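Local coordinates for protein lovastatin nonaketide synthase, polyketide synthase component (Aspergillus terreus, PDB 7CPX) that builds the polyketide precursor of lovastatin, dihydromonacolin L, from malonyl-CoA units in repeated elongation, methylation and reduction steps, working together with the partner protein LovC, at residues Val974-Ile979 / Glu1036-Glu1041; Ile1155-Glu1160 / Leu1167-Ser1172. The protein carries 2 engineered substitutions. All coordinates share one frame; numbering follows the deposited sequence.

Interaction 1: residues Val974-Ile979 / Glu1036-Glu1041; sequences VRPRDI and EDSLVE
Glu1036 meets the turn at Pro976 and Arg977 with its backbone: its O accepts the Arg977 N-H at 2.9 Å, while Pro976 CG and CB lie against its CA. The side chain of Arg977 then runs on to Asp1037, bringing NE within 3.6 Å of Asp1037 CB. Asp1037 itself is read through its carbonyl, not its carboxylate. Arg975 NE donates to Asp1037 O at 3.0 Å, nearly straight (172°), with the oxygen in the guanidinium plane but the donor well above the carbonyl plane. Ser1038 OG hydrogen-bonds to Asp1035 O, while its own carbonyl O lies near Arg975 CB. A bend at chi3 (65°) turns the Arg975 guanidinium over Leu1039, whose CD2 lies on one face; Arg977 NH2 lies over the opposite face. Asp978 bridges the two arginines in a salt-bridge network, OD1 to Arg977 NH1 and OD2 to Arg975 NH1, which probably eases the closeness of the two charges. At Val1040 the backbones pair properly: Val1040 N reaches Val974 O, and Val974 N reaches Val1040 O, both at 2.9 Å. This antiparallel hydrogen-bonded pair joins strands 967-974 and 1040-1052 of the predicted N-terminal hotdog fold of the dehydratase.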
loop_
_atom_site.group_PDB
_atom_site.type_symbol
_atom_site.label_atom_id
_atom_site.label_comp_id
_atom_site.label_asym_id
_atom_site.label_seq_id
_atom_site.Cartn_x
_atom_site.Cartn_y
_atom_site.Cartn_z
ATOM N N VAL A 974 12.242 -11.127 2.937
ATOM C CA VAL A 974 12.545 -12.437 3.496
ATOM C C VAL A 974 13.819 -12.973 2.857
ATOM O O VAL A 974 13.927 -13.048 1.629
ATOM C CB VAL A 974 11.377 -13.408 3.282
ATOM C CG1 VAL A 974 11.766 -14.805 3.716
ATOM C CG2 VAL A 974 10.150 -12.938 4.040
ATOM N N ARG A 975 14.787 -13.341 3.693
ATOM C CA ARG A 975 15.910 -14.151 3.270
ATOM C C ARG A 975 15.960 -15.413 4.125
ATOM O O ARG A 975 15.698 -15.347 5.331
ATOM C CB ARG A 975 17.243 -13.394 3.384
ATOM C CG ARG A 975 17.529 -12.811 4.754
ATOM C CD ARG A 975 19.018 -12.587 4.952
ATOM N NE ARG A 975 19.565 -11.575 4.055
ATOM C CZ ARG A 975 19.733 -10.297 4.370
ATOM N NH1 ARG A 975 19.378 -9.824 5.553
ATOM N NH2 ARG A 975 20.272 -9.474 3.476
ATOM N N PRO A 976 16.279 -16.570 3.541
ATOM C CA PRO A 976 16.133 -17.824 4.296
ATOM C C PRO A 976 16.894 -17.858 5.610
ATOM O O PRO A 976 16.392 -18.441 6.579
ATOM C CB PRO A 976 16.653 -18.881 3.314
ATOM C CG PRO A 976 16.397 -18.299 1.978
ATOM C CD PRO A 976 16.596 -16.820 2.123
ATOM N N ARG A 977 18.087 -17.267 5.690
ATOM C CA ARG A 977 18.832 -17.348 6.942
ATOM C C ARG A 977 18.154 -16.552 8.049
ATOM O O ARG A 977 18.277 -16.906 9.227
ATOM C CB ARG A 977 20.274 -16.876 6.748
ATOM C CG ARG A 977 20.436 -15.436 6.302
ATOM C CD ARG A 977 21.855 -14.958 6.565
ATOM N NE ARG A 977 22.186 -13.740 5.835
ATOM C CZ ARG A 977 21.934 -12.511 6.266
ATOM N NH1 ARG A 977 21.315 -12.292 7.415
ATOM N NH2 ARG A 977 22.307 -11.475 5.522
ATOM N N ASP A 978 17.436 -15.483 7.700
ATOM C CA ASP A 978 16.683 -14.736 8.701
ATOM C C ASP A 978 15.435 -15.478 9.155
ATOM O O ASP A 978 14.912 -15.179 10.234
ATOM C CB ASP A 978 16.299 -13.359 8.156
ATOM C CG ASP A 978 17.495 -12.442 7.999
ATOM O OD1 ASP A 978 18.628 -12.893 8.266
ATOM O OD2 ASP A 978 17.304 -11.272 7.610
ATOM N N ILE A 979 14.950 -16.428 8.362
ATOM C CA ILE A 979 13.840 -17.296 8.739
ATOM C C ILE A 979 14.417 -18.702 8.824
ATOM O O ILE A 979 14.492 -19.416 7.817
ATOM C CB ILE A 979 12.677 -17.221 7.746
ATOM C CG1 ILE A 979 12.209 -15.772 7.601
ATOM C CG2 ILE A 979 11.527 -18.093 8.213
ATOM C CD1 ILE A 979 10.961 -15.613 6.768
ATOM N N GLU A 1036 20.665 -18.437 0.746
ATOM C CA GLU A 1036 20.074 -18.207 2.057
ATOM C C GLU A 1036 20.171 -16.751 2.487
ATOM O O GLU A 1036 19.381 -16.311 3.329
ATOM C CB GLU A 1036 20.746 -19.100 3.100
ATOM C CG GLU A 1036 22.215 -18.795 3.328
ATOM C CD GLU A 1036 22.848 -19.724 4.345
ATOM O OE1 GLU A 1036 22.162 -20.664 4.798
ATOM O OE2 GLU A 1036 24.028 -19.513 4.691
ATOM N N ASP A 1037 21.119 -15.995 1.938
ATOM C CA ASP A 1037 21.270 -14.582 2.256
ATOM C C ASP A 1037 20.573 -13.672 1.255
ATOM O O ASP A 1037 20.608 -12.450 1.422
ATOM C CB ASP A 1037 22.756 -14.216 2.333
ATOM C CG ASP A 1037 23.488 -14.463 1.029
ATOM O OD1 ASP A 1037 22.855 -14.962 0.074
ATOM O OD2 ASP A 1037 24.697 -14.159 0.958
ATOM N N SER A 1038 19.945 -14.232 0.224
ATOM C CA SER A 1038 19.265 -13.415 -0.770
ATOM C C SER A 1038 17.965 -12.866 -0.199
ATOM O O SER A 1038 17.185 -13.599 0.417
ATOM C CB SER A 1038 18.984 -14.236 -2.028
ATOM O OG SER A 1038 18.118 -15.319 -1.745
ATOM N N LEU A 1039 17.733 -11.573 -0.404
ATOM C CA LEU A 1039 16.527 -10.914 0.075
ATOM C C LEU A 1039 15.487 -10.892 -1.037
ATOM O O LEU A 1039 15.750 -10.383 -2.132
ATOM C CB LEU A 1039 16.831 -9.491 0.540
ATOM C CG LEU A 1039 17.552 -9.340 1.880
ATOM C CD1 LEU A 1039 18.000 -7.902 2.068
ATOM C CD2 LEU A 1039 16.655 -9.764 3.031
ATOM N N VAL A 1040 14.315 -11.445 -0.754
ATOM C CA VAL A 1040 13.174 -11.409 -1.659
ATOM C C VAL A 1040 12.091 -10.584 -0.985
ATOM O O VAL A 1040 11.653 -10.911 0.124
ATOM C CB VAL A 1040 12.669 -12.820 -1.995
ATOM C CG1 VAL A 1040 11.445 -12.749 -2.889
ATOM C CG2 VAL A 1040 13.768 -13.629 -2.661
ATOM N N GLU A 1041 11.670 -9.509 -1.642
ATOM C CA GLU A 1041 10.668 -8.633 -1.056
ATOM C C GLU A 1041 9.291 -9.270 -1.163
ATOM O O GLU A 1041 8.872 -9.686 -2.246
ATOM C CB GLU A 1041 10.677 -7.274 -1.749
ATOM C CG GLU A 1041 9.628 -6.309 -1.223
ATOM C CD GLU A 1041 9.777 -4.917 -1.799
ATOM O OE1 GLU A 1041 10.830 -4.635 -2.403
ATOM O OE2 GLU A 1041 8.840 -4.105 -1.648
#

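Interaction 2: residues Ile1155-Glu1160 / Leu1167-Ser1172; sequences IPLMDE and LLHPAS
Ile1155 packs against the imidazole of His1169 with both branches: CG2 comes within 3.3 Å of His1169 CD2, and CD1 reaches the same carbon at 3.8 Å. CG2 approaches obliquely, whereas the Ile1155 carbonyl O lies at the ring edge in its plane. With CG anti to the backbone N (chi1 -172°), His1169 extends its ring between the side chains of Ile1155 and Leu1157. The far nitrogen, NE2, is hydrogen-bonded to Asp1134, which probably helps fix the ring's rotation, and Trp981 meets the ring edge-to-face. His1169 is also the N-cap residue of helix 1170-1184, a helix of the predicted C-terminal hotdog fold that carries Asp1174, the predicted proton donor of the dehydratase. Pro1156 packs on Ala1215 of helix 1208-1217. Leu1157 crosses the imidazole at about a right angle, placing CB 3.7 Å from His1169 CB and CD2 over the face opposite Ala1171 CB. The same CD2 methyl touches Pro1170 CD at 3.6 Å, so one leucine branch bridges the cap residue and the first turn. Within the helix start, Ser1172 OG donates to His1169 O at 2.6 Å.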
loop_
_atom_site.group_PDB
_atom_site.type_symbol
_atom_site.label_atom_id
_atom_site.label_comp_id
_atom_site.label_asym_id
_atom_site.label_seq_id
_atom_site.Cartn_x
_atom_site.Cartn_y
_atom_site.Cartn_z
ATOM N N ILE A 1155 3.988 -28.304 14.479
ATOM C CA ILE A 1155 5.103 -27.607 15.126
ATOM C C ILE A 1155 4.728 -26.143 15.328
ATOM O O ILE A 1155 4.264 -25.486 14.376
ATOM C CB ILE A 1155 6.384 -27.743 14.286
ATOM C CG1 ILE A 1155 7.524 -26.935 14.912
ATOM C CG2 ILE A 1155 6.131 -27.313 12.845
ATOM C CD1 ILE A 1155 8.875 -27.187 14.275
ATOM N N PRO A 1156 4.879 -25.587 16.527
ATOM C CA PRO A 1156 4.512 -24.186 16.738
ATOM C C PRO A 1156 5.549 -23.231 16.172
ATOM O O PRO A 1156 6.746 -23.524 16.123
ATOM C CB PRO A 1156 4.435 -24.073 18.264
ATOM C CG PRO A 1156 5.414 -25.075 18.747
ATOM C CD PRO A 1156 5.364 -26.217 17.767
ATOM N N LEU A 1157 5.063 -22.071 15.740
ATOM C CA LEU A 1157 5.914 -20.985 15.279
ATOM C C LEU A 1157 5.481 -19.707 15.977
ATOM O O LEU A 1157 4.294 -19.364 15.967
ATOM C CB LEU A 1157 5.833 -20.819 13.760
ATOM C CG LEU A 1157 6.677 -19.687 13.171
ATOM C CD1 LEU A 1157 8.150 -19.885 13.493
ATOM C CD2 LEU A 1157 6.470 -19.589 11.672
ATOM N N MET A 1158 6.437 -19.009 16.581
ATOM C CA MET A 1158 6.164 -17.791 17.327
ATOM C C MET A 1158 7.135 -16.703 16.899
ATOM O O MET A 1158 8.297 -16.980 16.589
ATOM C CB MET A 1158 6.278 -18.029 18.836
ATOM C CG MET A 1158 7.627 -18.572 19.277
ATOM S SD MET A 1158 7.731 -18.832 21.059
ATOM C CE MET A 1158 7.519 -17.159 21.666
ATOM N N ASP A 1159 6.650 -15.465 16.887
ATOM C CA ASP A 1159 7.476 -14.316 16.534
ATOM C C ASP A 1159 8.258 -13.885 17.767
ATOM O O ASP A 1159 7.676 -13.401 18.743
ATOM C CB ASP A 1159 6.607 -13.179 16.005
ATOM C CG ASP A 1159 7.421 -11.980 15.561
ATOM O OD1 ASP A 1159 8.668 -12.058 15.592
ATOM O OD2 ASP A 1159 6.814 -10.957 15.182
ATOM N N GLU A 1160 9.580 -14.063 17.727
ATOM C CA GLU A 1160 10.407 -13.675 18.864
ATOM C C GLU A 1160 10.296 -12.183 19.146
ATOM O O GLU A 1160 10.383 -11.762 20.306
ATOM C CB GLU A 1160 11.863 -14.062 18.611
ATOM C CG GLU A 1160 12.073 -15.545 18.347
ATOM C CD GLU A 1160 11.698 -16.410 19.534
ATOM O OE1 GLU A 1160 11.491 -15.858 20.635
ATOM O OE2 GLU A 1160 11.610 -17.645 19.367
ATOM N N LEU A 1167 -0.603 -18.673 13.948
ATOM C CA LEU A 1167 -1.652 -19.649 13.681
ATOM C C LEU A 1167 -1.061 -20.965 13.203
ATOM O O LEU A 1167 -1.389 -22.038 13.724
ATOM C CB LEU A 1167 -2.623 -19.101 12.638
ATOM C CG LEU A 1167 -3.457 -17.901 13.071
ATOM C CD1 LEU A 1167 -4.263 -17.372 11.901
ATOM C CD2 LEU A 1167 -4.366 -18.287 14.223
ATOM N N LEU A 1168 -0.179 -20.901 12.211
ATOM C CA LEU A 1168 0.402 -22.086 11.607
ATOM C C LEU A 1168 1.884 -21.867 11.374
ATOM O O LEU A 1168 2.303 -20.787 10.953
ATOM C CB LEU A 1168 -0.271 -22.421 10.271
ATOM C CG LEU A 1168 -1.640 -23.092 10.322
ATOM C CD1 LEU A 1168 -2.294 -23.035 8.954
ATOM C CD2 LEU A 1168 -1.507 -24.528 10.782
ATOM N N HIS A 1169 2.667 -22.897 11.649
ATOM C CA HIS A 1169 4.022 -22.950 11.138
ATOM C C HIS A 1169 3.945 -23.381 9.680
ATOM O O HIS A 1169 3.487 -24.495 9.401
ATOM C CB HIS A 1169 4.858 -23.927 11.952
ATOM C CG HIS A 1169 6.321 -23.910 11.626
ATOM N ND1 HIS A 1169 6.820 -23.421 10.440
ATOM C CD2 HIS A 1169 7.394 -24.328 12.340
ATOM C CE1 HIS A 1169 8.135 -23.540 10.434
ATOM N NE2 HIS A 1169 8.509 -24.086 11.577
ATOM N N PRO A 1170 4.363 -22.543 8.723
ATOM C CA PRO A 1170 4.209 -22.909 7.309
ATOM C C PRO A 1170 4.733 -24.300 6.994
ATOM O O PRO A 1170 4.310 -24.919 6.015
ATOM C CB PRO A 1170 5.010 -21.823 6.586
ATOM C CG PRO A 1170 4.877 -20.639 7.468
ATOM C CD PRO A 1170 4.886 -21.174 8.875
ATOM N N ALA A 1171 5.652 -24.800 7.820
ATOM C CA ALA A 1171 6.112 -26.174 7.658
ATOM C C ALA A 1171 4.972 -27.162 7.864
ATOM O O ALA A 1171 4.816 -28.110 7.088
ATOM C CB ALA A 1171 7.251 -26.463 8.633
ATOM N N SER A 1172 4.159 -26.956 8.903
ATOM C CA SER A 1172 3.059 -27.876 9.170
ATOM C C SER A 1172 2.028 -27.846 8.047
ATOM O O SER A 1172 1.548 -28.897 7.607
ATOM C CB SER A 1172 2.401 -27.535 10.505
ATOM O OG SER A 1172 1.856 -26.227 10.484
#

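Both interactions belong to the dehydratase domain, interaction 1 in its predicted N-terminal hotdog fold and interaction 2 in its predicted C-terminal one. They follow in series along the chain, interaction 1 closing before interaction 2 opens. Their centres are about 17 Å apart and their nearest atoms about 6 Å, without touching. Trp981, just after segment 974-979, packs on His1169 and Pro1170 and thus links the neighbourhoods. The predicted catalytic His985 lies about 9 Å from Pro976 and about 8 Å from Ala1171, side chain to side chain, and Asp1174 about 6 Å from Ala1171. Both contacts thus lie near the probable active site, interaction 2 the closer, each in its own hotdog half.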